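Local coordinates for 182aa long hypothetical protein (Pyrococcus horikoshii, PDB 2GAN) that is of unknown function but, as a member of the GNAT family, probably transfers an acetyl group from acetyl-coenzyme A to a substrate not yet identified, at residues Leu18-Met21 / Phe22-Arg26; Lys5-Asn9 / Pro10-Lys14; Trp96-Glu99 / Glu100-Asn103. All blocks are in the same frame, centred on the assembly; numbering follows the deposited sequence.

Overall arrangement
Along the chain contact 2 comes first, then contact 1, then contact 3. Contact 2 is the turn between strand 2-6 and helix 14-27, and contact 1 lies on that same helix; their centres are about 17 Å apart, and together they form the opening strand-to-helix passage of the acetyltransferase fold. Contact 3 lies in the long loop between strands 78-85 and 106-114 of the mixed sheet. Its centre is about 29 Å from that of contact 1, on the opposite side of the chain's centre, and about 27 Å from that of contact 2. Contact 1 belongs to the buried seam between helix and sheet, contact 2 to the surface, and contact 3 to the subunit interface.

Contact 1: residues Leu18-Met21 / Phe22-Arg26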
ATOM      1  N   LEU A  18     -13.847  13.022 -12.383  1.00 19.18           N
ATOM      2  CA  LEU A  18     -13.820  11.707 -13.013  1.00 20.54           C
ATOM      3  C   LEU A  18     -12.456  11.425 -13.646  1.00 21.93           C
ATOM      4  O   LEU A  18     -11.869  10.357 -13.441  1.00 23.24           O
ATOM      5  CB  LEU A  18     -14.905  11.622 -14.090  1.00 23.20           C
ATOM      6  CG  LEU A  18     -15.173  10.243 -14.696  1.00 24.03           C
ATOM      7  CD1 LEU A  18     -15.651   9.294 -13.611  1.00 24.34           C
ATOM      8  CD2 LEU A  18     -16.228  10.365 -15.782  1.00 24.80           C
ATOM      9  N   GLU A  19     -11.955  12.394 -14.411  1.00 21.54           N
ATOM     10  CA  GLU A  19     -10.673  12.267 -15.101  1.00 21.71           C
ATOM     11  C   GLU A  19      -9.500  12.232 -14.117  1.00 21.31           C
ATOM     12  O   GLU A  19      -8.496  11.552 -14.352  1.00 18.93           O
ATOM     13  CB  GLU A  19     -10.521  13.419 -16.112  1.00 24.44           C
ATOM     14  CG  GLU A  19      -9.253  13.377 -16.976  1.00 29.30           C
ATOM     15  CD  GLU A  19      -9.403  14.170 -18.272  1.00 31.79           C
ATOM     16  OE1 GLU A  19     -10.191  15.142 -18.292  1.00 33.60           O
ATOM     17  OE2 GLU A  19      -8.724  13.829 -19.268  1.00 31.66           O
ATOM     18  N   LEU A  20      -9.623  12.967 -13.017  1.00 19.70           N
ATOM     19  CA  LEU A  20      -8.572  12.962 -12.002  1.00 19.84           C
ATOM     20  C   LEU A  20      -8.538  11.559 -11.374  1.00 20.89           C
ATOM     21  O   LEU A  20      -7.467  10.972 -11.188  1.00 20.59           O
ATOM     22  CB  LEU A  20      -8.858  14.023 -10.925  1.00 18.36           C
ATOM     23  CG  LEU A  20      -8.046  13.956  -9.618  1.00 21.09           C
ATOM     24  CD1 LEU A  20      -6.558  13.913  -9.928  1.00 17.90           C
ATOM     25  CD2 LEU A  20      -8.367  15.161  -8.737  1.00 17.89           C
HETATM   26  N   MSE A  21      -9.710  11.007 -11.076  1.00 20.06           N
HETATM   27  CA  MSE A  21      -9.766   9.683 -10.475  1.00 24.08           C
HETATM   28  C   MSE A  21      -9.243   8.594 -11.410  1.00 24.82           C
HETATM   29  O   MSE A  21      -8.696   7.587 -10.953  1.00 24.90           O
HETATM   30  CB  MSE A  21     -11.195   9.360 -10.015  1.00 27.41           C
HETATM   31  CG  MSE A  21     -11.686  10.271  -8.888  1.00 33.96           C
HETATM   32 SE   MSE A  21     -10.486  10.243  -7.342  1.00 43.53          SE
HETATM   33  CE  MSE A  21     -11.452   8.981  -6.262  1.00 42.94           C
ATOM     34  N   PHE A  22      -9.405   8.790 -12.714  1.00 23.93           N
ATOM     35  CA  PHE A  22      -8.913   7.805 -13.678  1.00 22.58           C
ATOM     36  C   PHE A  22      -7.391   7.832 -13.734  1.00 21.69           C
ATOM     37  O   PHE A  22      -6.739   6.785 -13.773  1.00 22.09           O
ATOM     38  CB  PHE A  22      -9.463   8.084 -15.074  1.00 23.83           C
ATOM     39  CG  PHE A  22      -8.826   7.251 -16.148  1.00 25.62           C
ATOM     40  CD1 PHE A  22      -8.912   5.860 -16.113  1.00 24.55           C
ATOM     41  CD2 PHE A  22      -8.119   7.852 -17.181  1.00 26.73           C
ATOM     42  CE1 PHE A  22      -8.300   5.079 -17.090  1.00 27.25           C
ATOM     43  CE2 PHE A  22      -7.501   7.082 -18.165  1.00 28.06           C
ATOM     44  CZ  PHE A  22      -7.591   5.693 -18.120  1.00 27.10           C
ATOM     45  N   ARG A  23      -6.822   9.029 -13.741  1.00 23.11           N
ATOM     46  CA  ARG A  23      -5.374   9.150 -13.791  1.00 23.89           C
ATOM     47  C   ARG A  23      -4.778   8.478 -12.558  1.00 23.71           C
ATOM     48  O   ARG A  23      -3.713   7.870 -12.619  1.00 25.73           O
ATOM     49  CB  ARG A  23      -4.976  10.632 -13.911  1.00 23.54           C
ATOM     50  CG  ARG A  23      -5.313  11.223 -15.293  1.00 24.06           C
ATOM     51  CD  ARG A  23      -5.019  12.719 -15.416  1.00 28.66           C
ATOM     52  NE  ARG A  23      -3.631  13.026 -15.083  1.00 30.16           N
ATOM     53  CZ  ARG A  23      -3.247  13.677 -13.988  1.00 28.75           C
ATOM     54  NH1 ARG A  23      -4.143  14.108 -13.115  1.00 26.94           N
ATOM     55  NH2 ARG A  23      -1.957  13.868 -13.750  1.00 31.12           N
ATOM     56  N   ILE A  24      -5.488   8.555 -11.441  1.00 25.46           N
ATOM     57  CA  ILE A  24      -5.022   7.918 -10.214  1.00 25.75           C
ATOM     58  C   ILE A  24      -5.162   6.401 -10.341  1.00 25.86           C
ATOM     59  O   ILE A  24      -4.292   5.647  -9.911  1.00 24.70           O
ATOM     60  CB  ILE A  24      -5.827   8.418  -9.011  1.00 26.68           C
ATOM     61  CG1 ILE A  24      -5.482   9.892  -8.772  1.00 28.14           C
ATOM     62  CG2 ILE A  24      -5.528   7.574  -7.776  1.00 26.11           C
ATOM     63  CD1 ILE A  24      -6.455  10.613  -7.882  1.00 31.34           C
ATOM     64  N   TYR A  25      -6.269   5.966 -10.938  1.00 24.24           N
ATOM     65  CA  TYR A  25      -6.533   4.546 -11.145  1.00 25.08           C
ATOM     66  C   TYR A  25      -5.435   3.953 -12.019  1.00 25.71           C
ATOM     67  O   TYR A  25      -5.017   2.817 -11.817  1.00 28.43           O
ATOM     68  CB  TYR A  25      -7.890   4.361 -11.833  1.00 23.38           C
ATOM     69  CG  TYR A  25      -8.364   2.928 -11.962  1.00 23.04           C
ATOM     70  CD1 TYR A  25      -8.392   2.287 -13.205  1.00 23.85           C
ATOM     71  CD2 TYR A  25      -8.848   2.234 -10.850  1.00 23.30           C
ATOM     72  CE1 TYR A  25      -8.904   0.993 -13.335  1.00 23.56           C
ATOM     73  CE2 TYR A  25      -9.362   0.945 -10.967  1.00 23.89           C
ATOM     74  CZ  TYR A  25      -9.392   0.330 -12.214  1.00 24.59           C
ATOM     75  OH  TYR A  25      -9.961  -0.922 -12.336  1.00 22.44           O
ATOM     76  N   ARG A  26      -4.971   4.723 -12.992  1.00 27.01           N
ATOM     77  CA  ARG A  26      -3.920   4.258 -13.889  1.00 27.63           C
ATOM     78  C   ARG A  26      -2.557   4.331 -13.196  1.00 28.30           C
ATOM     79  O   ARG A  26      -1.790   3.370 -13.216  1.00 28.59           O
ATOM     80  CB  ARG A  26      -3.918   5.109 -15.161  1.00 29.01           C
ATOM     81  CG  ARG A  26      -2.953   4.665 -16.259  1.00 28.40           C
ATOM     82  CD  ARG A  26      -3.100   5.582 -17.467  1.00 31.59           C
ATOM     83  NE  ARG A  26      -2.776   6.975 -17.139  1.00 33.90           N
ATOM     84  CZ  ARG A  26      -3.082   8.025 -17.901  1.00 33.56           C
ATOM     85  NH1 ARG A  26      -3.732   7.854 -19.046  1.00 35.41           N
ATOM     86  NH2 ARG A  26      -2.735   9.248 -17.523  1.00 31.38           N
TER
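Tyr25 N donates to Met21 O at 2.9 Å with an N-H...O angle of 148°, the shortest of four successive bonds that tie Leu18-Met21 to Phe22-Arg26 in regular alpha-helical manner. Phe22 N, Arg23 N and Ile24 N bond in the same i to i-4 way to the carbonyls of Leu18, Glu19 and Leu20, so the backbone polar groups are paired inside the helix and apolar side chains can cover its buried side. Ile24 carries most of the side-chain contact. With CG1 anti to its carbonyl carbon (chi1 -68°) and the branch extended beyond it, CD1 runs back along the helix, 3.9 Å from Leu20 CD1 and 4.1 Å from SE of Met21, which is present as selenomethionine. The branched Ile24 and the bent, flexible Met21 suit a place where several surfaces must be filled at once. Arg23 works differently: its CG lies 3.3 Å from Glu19 O, and a bend at chi3 (55°) brings NH1 to 4.0 Å from Leu20 CD1. The guanidinium meets that methyl obliquely, while NH1 forms a salt bridge with Asp115; Glu19 OE2 stays 6.6 Å from Arg23 NE, so Arg23 pairs with Asp115 and not with its helical neighbour. Among the surrounding elements, Leu20 reaches Ile78 and Thr81 of strand 78-85 and Ile24 reaches Val113 of strand 106-114, whereas Leu18 turns to Arg51 and Tyr54 of helix 47-65. Met21 touches both that helix and strand 106-114, placing this part of helix 14-27 in the seam between helix and sheet.

Contact 2: residues Lys5-Asn9 / Pro10-Lys14; sequences KKIKN and PSTVK
The chain turns at Pro10 into a short 3-10 turn, closed by a nearly straight bond from Thr12 N to Asn9 O (2.7 Å, N-H...O angle 167°). The same carbonyl is gripped a second time, by Thr12 OG1 at 2.8 Å, and the two donors come from opposite faces of its plane. Thr12 can do this because its hydroxyl stands between its own backbone N and carbonyl carbon (chi1 59°), facing back across the turn; the other branch, CG2, rests 4.0 Å from Asn9 CB. Threonine therefore suits the place twice over, with one arm for the bond and one for packing. Beneath the turn, Ile7 sends CG2 to 3.7 Å from Pro10 N and to 4.2 Å from Val13 CG2, so a buried methyl fills the inside of the bend. Proline suits the first position of the 3-10 turn, where its ring fixes phi and the turn's bonds call on no N-H; that ring packs on Leu69 and Leu62. A glycine here removes the ring, and would probably leave Leu69 and Leu62 less well covered and the backbone at this position freer to turn about phi. Val13 stands at the N-cap of helix 14-27, and Ile7 is paired through its backbone with Leu69 of strand 68-74. This is the strand-to-helix connection that opens the GNAT acetyltransferase fold.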
ATOM      1  N   LYS A   5      -9.981  25.323  -2.020  1.00 25.77           N
ATOM      2  CA  LYS A   5     -11.177  25.997  -2.476  1.00 26.94           C
ATOM      3  C   LYS A   5     -12.377  25.093  -2.288  1.00 27.32           C
ATOM      4  O   LYS A   5     -12.364  23.925  -2.686  1.00 26.63           O
ATOM      5  CB  LYS A   5     -11.025  26.405  -3.938  1.00 27.50           C
ATOM      6  CG  LYS A   5     -12.188  27.204  -4.486  1.00 32.63           C
ATOM      7  CD  LYS A   5     -11.828  27.816  -5.828  1.00 36.50           C
ATOM      8  CE  LYS A   5     -12.999  28.582  -6.420  1.00 40.46           C
ATOM      9  NZ  LYS A   5     -14.135  27.681  -6.768  1.00 44.11           N
ATOM     10  N   LYS A   6     -13.414  25.639  -1.664  1.00 26.19           N
ATOM     11  CA  LYS A   6     -14.627  24.880  -1.409  1.00 25.78           C
ATOM     12  C   LYS A   6     -15.462  24.844  -2.681  1.00 24.48           C
ATOM     13  O   LYS A   6     -15.491  25.814  -3.432  1.00 23.66           O
ATOM     14  CB  LYS A   6     -15.425  25.544  -0.284  1.00 25.35           C
ATOM     15  CG  LYS A   6     -16.605  24.723   0.231  1.00 26.77           C
ATOM     16  CD  LYS A   6     -17.230  25.401   1.436  1.00 25.36           C
ATOM     17  CE  LYS A   6     -18.274  24.525   2.123  1.00 28.25           C
ATOM     18  NZ  LYS A   6     -19.482  24.271   1.283  1.00 32.27           N
ATOM     19  N   ILE A   7     -16.118  23.720  -2.937  1.00 23.26           N
ATOM     20  CA  ILE A   7     -16.970  23.622  -4.114  1.00 24.40           C
ATOM     21  C   ILE A   7     -18.425  23.779  -3.664  1.00 24.80           C
ATOM     22  O   ILE A   7     -18.970  22.915  -2.976  1.00 25.51           O
ATOM     23  CB  ILE A   7     -16.829  22.271  -4.838  1.00 21.69           C
ATOM     24  CG1 ILE A   7     -15.353  21.962  -5.144  1.00 23.38           C
ATOM     25  CG2 ILE A   7     -17.639  22.312  -6.128  1.00 19.65           C
ATOM     26  CD1 ILE A   7     -14.651  22.979  -6.049  1.00 23.21           C
ATOM     27  N   LYS A   8     -19.045  24.888  -4.050  1.00 26.28           N
ATOM     28  CA  LYS A   8     -20.434  25.170  -3.684  1.00 28.98           C
ATOM     29  C   LYS A   8     -21.378  24.033  -4.071  1.00 28.54           C
ATOM     30  O   LYS A   8     -22.175  23.574  -3.258  1.00 29.92           O
ATOM     31  CB  LYS A   8     -20.894  26.474  -4.350  1.00 30.79           C
ATOM     32  CG  LYS A   8     -22.276  26.958  -3.909  1.00 34.41           C
ATOM     33  CD  LYS A   8     -22.615  28.326  -4.493  1.00 36.31           C
ATOM     34  CE  LYS A   8     -24.002  28.787  -4.047  1.00 39.84           C
ATOM     35  NZ  LYS A   8     -24.416  30.081  -4.682  1.00 42.08           N
ATOM     36  N   ASN A   9     -21.286  23.576  -5.312  1.00 28.61           N
ATOM     37  CA  ASN A   9     -22.145  22.499  -5.784  1.00 30.18           C
ATOM     38  C   ASN A   9     -21.289  21.372  -6.351  1.00 30.03           C
ATOM     39  O   ASN A   9     -21.072  21.278  -7.559  1.00 30.51           O
ATOM     40  CB  ASN A   9     -23.123  23.054  -6.825  1.00 32.46           C
ATOM     41  CG  ASN A   9     -24.118  24.044  -6.214  1.00 36.02           C
ATOM     42  OD1 ASN A   9     -25.049  23.646  -5.507  1.00 37.77           O
ATOM     43  ND2 ASN A   9     -23.911  25.338  -6.468  1.00 34.01           N
ATOM     44  N   PRO A  10     -20.797  20.489  -5.466  1.00 29.70           N
ATOM     45  CA  PRO A  10     -19.947  19.356  -5.829  1.00 28.28           C
ATOM     46  C   PRO A  10     -20.269  18.673  -7.153  1.00 29.31           C
ATOM     47  O   PRO A  10     -19.359  18.225  -7.852  1.00 28.30           O
ATOM     48  CB  PRO A  10     -20.098  18.423  -4.632  1.00 28.76           C
ATOM     49  CG  PRO A  10     -20.220  19.406  -3.486  1.00 28.52           C
ATOM     50  CD  PRO A  10     -21.211  20.394  -4.053  1.00 28.25           C
ATOM     51  N   SER A  11     -21.545  18.603  -7.522  1.00 27.08           N
ATOM     52  CA  SER A  11     -21.889  17.932  -8.773  1.00 27.86           C
ATOM     53  C   SER A  11     -21.372  18.646 -10.030  1.00 27.21           C
ATOM     54  O   SER A  11     -21.187  18.012 -11.067  1.00 28.73           O
ATOM     55  CB  SER A  11     -23.409  17.735  -8.872  1.00 28.54           C
ATOM     56  OG  SER A  11     -24.058  18.978  -9.082  1.00 34.11           O
ATOM     57  N   THR A  12     -21.111  19.947  -9.940  1.00 26.69           N
ATOM     58  CA  THR A  12     -20.641  20.703 -11.100  1.00 25.67           C
ATOM     59  C   THR A  12     -19.193  20.433 -11.531  1.00 24.85           C
ATOM     60  O   THR A  12     -18.746  20.963 -12.544  1.00 25.12           O
ATOM     61  CB  THR A  12     -20.814  22.233 -10.892  1.00 26.37           C
ATOM     62  OG1 THR A  12     -20.080  22.662  -9.731  1.00 27.99           O
ATOM     63  CG2 THR A  12     -22.289  22.574 -10.715  1.00 24.69           C
ATOM     64  N   VAL A  13     -18.456  19.622 -10.780  1.00 23.46           N
ATOM     65  CA  VAL A  13     -17.078  19.318 -11.166  1.00 23.66           C
ATOM     66  C   VAL A  13     -16.880  17.823 -11.392  1.00 24.11           C
ATOM     67  O   VAL A  13     -15.754  17.327 -11.403  1.00 22.59           O
ATOM     68  CB  VAL A  13     -16.066  19.804 -10.106  1.00 24.09           C
ATOM     69  CG1 VAL A  13     -16.071  21.325 -10.041  1.00 24.33           C
ATOM     70  CG2 VAL A  13     -16.401  19.219  -8.744  1.00 21.22           C
ATOM     71  N   LYS A  14     -17.983  17.113 -11.600  1.00 25.20           N
ATOM     72  CA  LYS A  14     -17.937  15.671 -11.807  1.00 27.27           C
ATOM     73  C   LYS A  14     -16.982  15.239 -12.926  1.00 26.17           C
ATOM     74  O   LYS A  14     -16.174  14.324 -12.749  1.00 25.99           O
ATOM     75  CB  LYS A  14     -19.351  15.149 -12.084  1.00 28.72           C
ATOM     76  CG  LYS A  14     -19.461  13.634 -12.161  1.00 33.66           C
ATOM     77  CD  LYS A  14     -19.394  13.153 -13.592  1.00 36.85           C
ATOM     78  CE  LYS A  14     -20.612  13.620 -14.372  1.00 37.21           C
ATOM     79  NZ  LYS A  14     -20.499  13.251 -15.810  1.00 42.52           N
TER

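Contact 3: residues Trp96-Glu99 / Glu100-Asn103; sequences WVPE and ELMN
The carboxylates of Glu99 and Glu100 lie with their planes only 22° apart, and Glu99 OE1 comes within 3.0 Å of Glu100 OE1; both are acceptors, so the approach would probably be unfavourable with both groups ionised, and the placement of these exposed ends is uncertain. From Pro98 to Met102 the backbone makes a single 3-10 turn, in which Leu101 N bonds to Pro98 O (3.0 Å) and Met102 N to Glu99 O (3.1 Å), each donor standing above the carbonyl plane. Another flat group, the Trp96 indole, has Val97 CG2 on one face, offset toward the rim of the ring. Proline is well placed at the start of such a turn: its nitrogen has no hydrogen to offer, while its carbonyl accepts the first bond. The ring of Pro98 also lies alongside Leu101, the two pointing the same way with CG to CG at 4.1 Å, and its CB is 3.6 Å from Glu100 OE1. Val97 CG1, anti to the backbone N (chi1 176°), meets Leu101 CB and Met102 CG, so these apolar residues close over the inside of the loop. Trp96 and Leu101 reach Val145 and Tyr143 of strand 141-146, while Trp96 and Val97 both touch Leu108. Across the dimer interface, Trp96 meets Phe171, Pro98 meets Met166 and Leu101 meets Ile173, all three partners belonging to the second subunit. Met102, a selenomethionine extended beyond CG, lays its SE 3.9 Å from Glu99 CA.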
ATOM      1  N   TRP A  96     -19.659   1.000   5.020  1.00 20.36           N
ATOM      2  CA  TRP A  96     -18.714   0.508   6.018  1.00 19.40           C
ATOM      3  C   TRP A  96     -18.976   1.014   7.443  1.00 18.46           C
ATOM      4  O   TRP A  96     -18.391   0.504   8.393  1.00 19.35           O
ATOM      5  CB  TRP A  96     -17.264   0.836   5.603  1.00 14.55           C
ATOM      6  CG  TRP A  96     -17.013   2.284   5.295  1.00 15.39           C
ATOM      7  CD1 TRP A  96     -17.196   2.921   4.088  1.00 14.50           C
ATOM      8  CD2 TRP A  96     -16.599   3.296   6.220  1.00 14.13           C
ATOM      9  NE1 TRP A  96     -16.932   4.256   4.219  1.00 15.09           N
ATOM     10  CE2 TRP A  96     -16.563   4.517   5.514  1.00 15.40           C
ATOM     11  CE3 TRP A  96     -16.261   3.288   7.582  1.00 16.69           C
ATOM     12  CZ2 TRP A  96     -16.196   5.727   6.122  1.00 17.31           C
ATOM     13  CZ3 TRP A  96     -15.898   4.487   8.189  1.00 16.00           C
ATOM     14  CH2 TRP A  96     -15.870   5.693   7.458  1.00 17.96           C
ATOM     15  N   VAL A  97     -19.869   1.988   7.594  1.00 18.98           N
ATOM     16  CA  VAL A  97     -20.162   2.565   8.910  1.00 20.74           C
ATOM     17  C   VAL A  97     -21.013   1.757   9.903  1.00 21.77           C
ATOM     18  O   VAL A  97     -22.213   1.587   9.725  1.00 21.12           O
ATOM     19  CB  VAL A  97     -20.800   3.964   8.758  1.00 21.07           C
ATOM     20  CG1 VAL A  97     -21.204   4.512  10.125  1.00 21.91           C
ATOM     21  CG2 VAL A  97     -19.799   4.909   8.097  1.00 20.22           C
ATOM     22  N   PRO A  98     -20.393   1.275  10.993  1.00 22.57           N
ATOM     23  CA  PRO A  98     -21.129   0.497  11.993  1.00 22.31           C
ATOM     24  C   PRO A  98     -21.985   1.386  12.903  1.00 24.21           C
ATOM     25  O   PRO A  98     -21.852   2.616  12.913  1.00 22.58           O
ATOM     26  CB  PRO A  98     -20.014  -0.198  12.764  1.00 22.74           C
ATOM     27  CG  PRO A  98     -18.972   0.877  12.829  1.00 21.93           C
ATOM     28  CD  PRO A  98     -18.980   1.427  11.389  1.00 21.77           C
ATOM     29  N   GLU A  99     -22.857   0.742  13.672  1.00 25.92           N
ATOM     30  CA  GLU A  99     -23.746   1.435  14.591  1.00 27.67           C
ATOM     31  C   GLU A  99     -22.973   2.275  15.611  1.00 27.12           C
ATOM     32  O   GLU A  99     -23.448   3.325  16.044  1.00 25.28           O
ATOM     33  CB  GLU A  99     -24.655   0.403  15.289  1.00 32.16           C
ATOM     34  CG  GLU A  99     -24.820   0.537  16.811  1.00 38.82           C
ATOM     35  CD  GLU A  99     -23.664  -0.080  17.606  1.00 42.30           C
ATOM     36  OE1 GLU A  99     -23.270  -1.235  17.309  1.00 44.23           O
ATOM     37  OE2 GLU A  99     -23.170   0.584  18.545  1.00 42.46           O
ATOM     38  N   GLU A 100     -21.777   1.833  15.984  1.00 26.26           N
ATOM     39  CA  GLU A 100     -21.001   2.592  16.953  1.00 28.21           C
ATOM     40  C   GLU A 100     -20.557   3.949  16.412  1.00 30.21           C
ATOM     41  O   GLU A 100     -20.246   4.848  17.188  1.00 31.25           O
ATOM     42  CB  GLU A 100     -19.795   1.783  17.430  1.00 29.83           C
ATOM     43  CG  GLU A 100     -20.188   0.555  18.250  1.00 29.52           C
ATOM     44  CD  GLU A 100     -20.034  -0.734  17.471  1.00 32.69           C
ATOM     45  OE1 GLU A 100     -20.474  -0.780  16.299  1.00 30.04           O
ATOM     46  OE2 GLU A 100     -19.483  -1.706  18.035  1.00 34.27           O
ATOM     47  N   LEU A 101     -20.527   4.112  15.089  1.00 29.72           N
ATOM     48  CA  LEU A 101     -20.141   5.403  14.531  1.00 30.06           C
ATOM     49  C   LEU A 101     -21.349   6.217  14.078  1.00 30.86           C
ATOM     50  O   LEU A 101     -21.202   7.224  13.384  1.00 31.28           O
ATOM     51  CB  LEU A 101     -19.175   5.243  13.357  1.00 29.41           C
ATOM     52  CG  LEU A 101     -17.761   4.745  13.652  1.00 31.90           C
ATOM     53  CD1 LEU A 101     -16.846   5.229  12.529  1.00 32.18           C
ATOM     54  CD2 LEU A 101     -17.264   5.275  14.987  1.00 32.32           C
HETATM   55  N   MSE A 102     -22.547   5.792  14.459  1.00 31.26           N
HETATM   56  CA  MSE A 102     -23.730   6.539  14.064  1.00 33.35           C
HETATM   57  C   MSE A 102     -24.192   7.462  15.180  1.00 31.46           C
HETATM   58  O   MSE A 102     -25.289   7.306  15.699  1.00 33.09           O
HETATM   59  CB  MSE A 102     -24.864   5.590  13.672  1.00 36.18           C
HETATM   60  CG  MSE A 102     -24.549   4.724  12.470  1.00 41.47           C
HETATM   61 SE   MSE A 102     -25.988   3.496  12.093  1.00 49.79          SE
HETATM   62  CE  MSE A 102     -25.134   2.411  10.748  1.00 43.32           C
ATOM     63  N   ASN A 103     -23.352   8.428  15.544  1.00 30.63           N
ATOM     64  CA  ASN A 103     -23.706   9.374  16.598  1.00 29.47           C
ATOM     65  C   ASN A 103     -23.290  10.802  16.230  1.00 28.76           C
ATOM     66  O   ASN A 103     -22.494  11.010  15.315  1.00 28.57           O
ATOM     67  CB  ASN A 103     -23.068   8.953  17.922  1.00 28.51           C
ATOM     68  CG  ASN A 103     -21.588   9.210  17.957  1.00 29.64           C
ATOM     69  OD1 ASN A 103     -21.144  10.359  17.977  1.00 30.43           O
ATOM     70  ND2 ASN A 103     -20.810   8.141  17.962  1.00 30.11           N
TER